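Local coordinates for protein transcriptional regulator (LacI family) (Clostridium acetobutylicum ATCC 824, PDB 3G85) that probably acts as a DNA-binding transcription factor of the LacI family, its periplasmic-binding-protein-like portion presumably sensing a small effector molecule, at residues A[237-248]-A[272-280]. Residues are numbered along the deposited sequence; the frame is centred on the assembly and turned at random.
Sequences PVTIVDIPIEEM and FDGPLILRN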
loop_
_atom_site.group_PDB
_atom_site.type_symbol
_atom_site.label_atom_id
_atom_site.label_comp_id
_atom_site.label_asym_id
_atom_site.label_seq_id
_atom_site.Cartn_x
_atom_site.Cartn_y
_atom_site.Cartn_z
ATOM N N PRO A 237 15.877 13.029 2.959
ATOM C CA PRO A 237 15.109 11.848 3.347
ATOM C C PRO A 237 13.663 12.219 3.696
ATOM O O PRO A 237 13.386 13.291 4.259
ATOM C CB PRO A 237 15.898 11.308 4.549
ATOM C CG PRO A 237 17.340 11.737 4.223
ATOM C CD PRO A 237 17.116 13.137 3.754
ATOM N N VAL A 238 12.749 11.353 3.304
ATOM C CA VAL A 238 11.323 11.556 3.490
ATOM C C VAL A 238 10.817 10.609 4.572
ATOM O O VAL A 238 11.012 9.373 4.510
ATOM C CB VAL A 238 10.575 11.229 2.178
ATOM C CG1 VAL A 238 9.007 11.384 2.329
ATOM C CG2 VAL A 238 11.097 12.082 1.065
ATOM N N THR A 239 10.140 11.197 5.558
ATOM C CA THR A 239 9.458 10.409 6.569
ATOM C C THR A 239 8.289 9.661 5.967
ATOM O O THR A 239 7.508 10.227 5.204
ATOM C CB THR A 239 8.981 11.295 7.722
ATOM O OG1 THR A 239 10.140 11.688 8.464
ATOM C CG2 THR A 239 7.993 10.527 8.636
ATOM N N ILE A 240 8.199 8.386 6.303
ATOM C CA ILE A 240 7.120 7.548 5.793
ATOM C C ILE A 240 6.353 6.751 6.844
ATOM O O ILE A 240 6.852 6.449 7.937
ATOM C CB ILE A 240 7.633 6.523 4.744
ATOM C CG1 ILE A 240 8.583 5.488 5.426
ATOM C CG2 ILE A 240 8.288 7.220 3.540
ATOM C CD1 ILE A 240 9.046 4.347 4.458
ATOM N N VAL A 241 5.126 6.404 6.489
ATOM C CA VAL A 241 4.380 5.393 7.207
ATOM C C VAL A 241 4.340 4.205 6.216
ATOM O O VAL A 241 3.778 4.306 5.116
ATOM C CB VAL A 241 2.969 5.847 7.643
ATOM C CG1 VAL A 241 2.432 4.791 8.631
ATOM C CG2 VAL A 241 3.039 7.257 8.308
ATOM N N ASP A 242 5.028 3.130 6.570
ATOM C CA ASP A 242 5.363 2.108 5.581
ATOM C C ASP A 242 4.355 0.996 5.586
ATOM O O ASP A 242 3.889 0.560 6.652
ATOM C CB ASP A 242 6.768 1.533 5.852
ATOM C CG ASP A 242 7.272 0.652 4.728
ATOM O OD1 ASP A 242 7.165 1.051 3.545
ATOM O OD2 ASP A 242 7.800 -0.456 5.023
ATOM N N ILE A 243 4.002 0.541 4.395
ATOM C CA ILE A 243 3.253 -0.708 4.279
ATOM C C ILE A 243 4.340 -1.804 4.264
ATOM O O ILE A 243 5.090 -1.860 3.331
ATOM C CB ILE A 243 2.488 -0.796 2.982
ATOM C CG1 ILE A 243 1.546 0.391 2.812
ATOM C CG2 ILE A 243 1.643 -2.081 2.965
ATOM C CD1 ILE A 243 0.720 0.319 1.509
ATOM N N PRO A 244 4.390 -2.670 5.292
ATOM C CA PRO A 244 5.474 -3.670 5.463
ATOM C C PRO A 244 5.297 -4.883 4.538
ATOM O O PRO A 244 5.067 -6.028 4.981
ATOM C CB PRO A 244 5.411 -4.005 6.959
ATOM C CG PRO A 244 3.877 -3.822 7.306
ATOM C CD PRO A 244 3.371 -2.721 6.367
ATOM N N ILE A 245 5.430 -4.624 3.238
ATOM C CA ILE A 245 5.052 -5.581 2.228
ATOM C C ILE A 245 5.915 -6.828 2.294
ATOM O O ILE A 245 5.389 -7.940 2.128
ATOM C CB ILE A 245 5.082 -4.967 0.827
ATOM C CG1 ILE A 245 3.907 -3.963 0.692
ATOM C CG2 ILE A 245 4.971 -6.060 -0.254
ATOM C CD1 ILE A 245 4.162 -2.858 -0.385
ATOM N N GLU A 246 7.225 -6.663 2.520
ATOM C CA GLU A 246 8.095 -7.853 2.591
ATOM C C GLU A 246 7.626 -8.849 3.662
ATOM O O GLU A 246 7.441 -10.032 3.340
ATOM C CB GLU A 246 9.589 -7.511 2.749
ATOM C CG GLU A 246 10.121 -6.658 1.582
ATOM C CD GLU A 246 9.905 -5.172 1.763
ATOM O OE1 GLU A 246 9.198 -4.742 2.694
ATOM O OE2 GLU A 246 10.439 -4.427 0.931
ATOM N N GLU A 247 7.416 -8.368 4.891
ATOM C CA GLU A 247 6.981 -9.218 5.996
ATOM C C GLU A 247 5.591 -9.780 5.756
ATOM O O GLU A 247 5.325 -10.955 6.070
ATOM C CB GLU A 247 6.990 -8.438 7.306
ATOM C CG GLU A 247 8.369 -8.109 7.804
ATOM C CD GLU A 247 9.242 -9.341 8.069
ATOM O OE1 GLU A 247 8.720 -10.448 8.355
ATOM O OE2 GLU A 247 10.477 -9.198 7.979
HETATM N N MSE A 248 4.705 -8.950 5.196
HETATM C CA MSE A 248 3.344 -9.430 4.855
HETATM C C MSE A 248 3.345 -10.567 3.836
HETATM O O MSE A 248 2.601 -11.550 3.984
HETATM C CB MSE A 248 2.480 -8.267 4.350
HETATM C CG MSE A 248 2.201 -7.262 5.473
HETATM SE SE MSE A 248 1.389 -5.605 4.758
HETATM C CE MSE A 248 -0.438 -6.261 4.356
ATOM N N PHE A 272 -1.156 -6.293 10.353
ATOM C CA PHE A 272 0.141 -5.679 10.609
ATOM C C PHE A 272 0.004 -4.253 11.040
ATOM O O PHE A 272 -0.986 -3.560 10.690
ATOM C CB PHE A 272 1.047 -5.698 9.363
ATOM C CG PHE A 272 1.726 -7.013 9.140
ATOM C CD1 PHE A 272 3.101 -7.132 9.336
ATOM C CD2 PHE A 272 0.976 -8.149 8.789
ATOM C CE1 PHE A 272 3.735 -8.353 9.139
ATOM C CE2 PHE A 272 1.591 -9.371 8.589
ATOM C CZ PHE A 272 2.963 -9.477 8.775
ATOM N N ASP A 273 1.021 -3.791 11.758
ATOM C CA ASP A 273 1.136 -2.375 12.065
ATOM C C ASP A 273 1.985 -1.760 10.944
ATOM O O ASP A 273 3.058 -2.289 10.652
ATOM C CB ASP A 273 1.876 -2.174 13.390
ATOM C CG ASP A 273 2.204 -0.680 13.656
ATOM O OD1 ASP A 273 1.276 0.080 13.959
ATOM O OD2 ASP A 273 3.383 -0.256 13.517
ATOM N N GLY A 274 1.544 -0.669 10.311
ATOM C CA GLY A 274 2.420 -0.007 9.307
ATOM C C GLY A 274 3.286 1.016 10.029
ATOM O O GLY A 274 2.740 1.964 10.574
ATOM N N PRO A 275 4.616 0.782 10.140
ATOM C CA PRO A 275 5.408 1.647 11.048
ATOM C C PRO A 275 5.643 3.052 10.523
ATOM O O PRO A 275 5.896 3.238 9.312
ATOM C CB PRO A 275 6.771 0.959 11.114
ATOM C CG PRO A 275 6.890 0.278 9.788
ATOM C CD PRO A 275 5.461 -0.231 9.492
ATOM N N LEU A 276 5.598 4.033 11.422
ATOM C CA LEU A 276 6.118 5.349 11.086
ATOM C C LEU A 276 7.634 5.318 11.160
ATOM O O LEU A 276 8.240 4.980 12.216
ATOM C CB LEU A 276 5.525 6.435 11.995
ATOM C CG LEU A 276 6.127 7.851 11.931
ATOM C CD1 LEU A 276 5.701 8.576 10.669
ATOM C CD2 LEU A 276 5.654 8.623 13.153
ATOM N N ILE A 277 8.269 5.638 10.042
ATOM C CA ILE A 277 9.723 5.588 9.965
ATOM C C ILE A 277 10.214 7.011 9.809
ATOM O O ILE A 277 10.101 7.595 8.757
ATOM C CB ILE A 277 10.215 4.693 8.834
ATOM C CG1 ILE A 277 9.598 3.286 8.962
ATOM C CG2 ILE A 277 11.772 4.646 8.797
ATOM C CD1 ILE A 277 10.044 2.280 7.902
ATOM N N LEU A 278 10.734 7.580 10.896
ATOM C CA LEU A 278 11.208 8.969 10.878
ATOM C C LEU A 278 12.515 9.101 10.114
ATOM O O LEU A 278 13.488 8.373 10.362
ATOM C CB LEU A 278 11.406 9.489 12.316
ATOM C CG LEU A 278 10.214 9.479 13.276
ATOM C CD1 LEU A 278 10.616 10.005 14.673
ATOM C CD2 LEU A 278 9.069 10.285 12.715
ATOM N N ARG A 279 12.519 10.003 9.151
ATOM C CA ARG A 279 13.715 10.316 8.391
ATOM C C ARG A 279 14.114 11.733 8.747
ATOM O O ARG A 279 13.257 12.566 9.013
ATOM C CB ARG A 279 13.470 10.161 6.882
ATOM C CG ARG A 279 13.877 8.805 6.332
ATOM C CD ARG A 279 12.970 7.717 6.843
ATOM N NE ARG A 279 13.289 6.390 6.269
ATOM C CZ ARG A 279 12.789 5.953 5.111
ATOM N NH1 ARG A 279 11.958 6.721 4.413
ATOM N NH2 ARG A 279 13.083 4.728 4.668
ATOM N N ASN A 280 15.419 11.966 8.809
ATOM C CA ASN A 280 16.045 13.254 9.210
ATOM C C ASN A 280 17.051 13.111 10.327
ATOM O O ASN A 280 16.873 12.309 11.245
ATOM C CB ASN A 280 15.065 14.361 9.588
ATOM C CG ASN A 280 15.529 15.730 9.087
ATOM O OD1 ASN A 280 16.429 15.814 8.224
ATOM N ND2 ASN A 280 14.923 16.804 9.608
#
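Arg279 NH1 is shared by two oxygens: it donates to Val238 O at 2.8 Å, with that carbonyl in the guanidinium plane, and to Thr231 OG1 of helix 228-232. A bend at chi2 (69°) curls the arginine chain around Val238 O, bringing NH1 onto it, and its guanidinium face rests against Ile240 CG1, 3.7 Å from NH1. Thr239, with OG1 anti to its carbonyl carbon (chi1 -72°), accepts a nearly straight bond from Arg279 N at 3.0 Å, a side-chain hydroxyl standing in for a strand carbonyl; its methyl CG2 meets Leu276 CD1. Beyond this end the backbones pair antiparallel: Ile277 N donates to Ile240 O at 2.7 Å, Ile240 N returns a bond to Ile277 O, and Asp242 N reaches Pro275 O. Pro275, lacking an N-H, can still serve this ladder through its carbonyl. Branched Ile240 and Ile277 lie side by side on one sheet face, while Val241 CG2 packs on Leu276 CD1 on the other. Farther on, Met248, a selenomethionine, sets CG 3.6 Å above the centre of the Phe272 ring, a CH-pi contact, while Pro244 CG and Glu247 CB approach the ring obliquely. Segments 237-248 and 272-280 thus pass together from one lobe to the other, paired as neighbouring strands of the mixed sheet at one end and meeting around Phe272 at the other, as interdomain crossovers do in the bilobal periplasmic-binding-protein fold of LacI-family regulators.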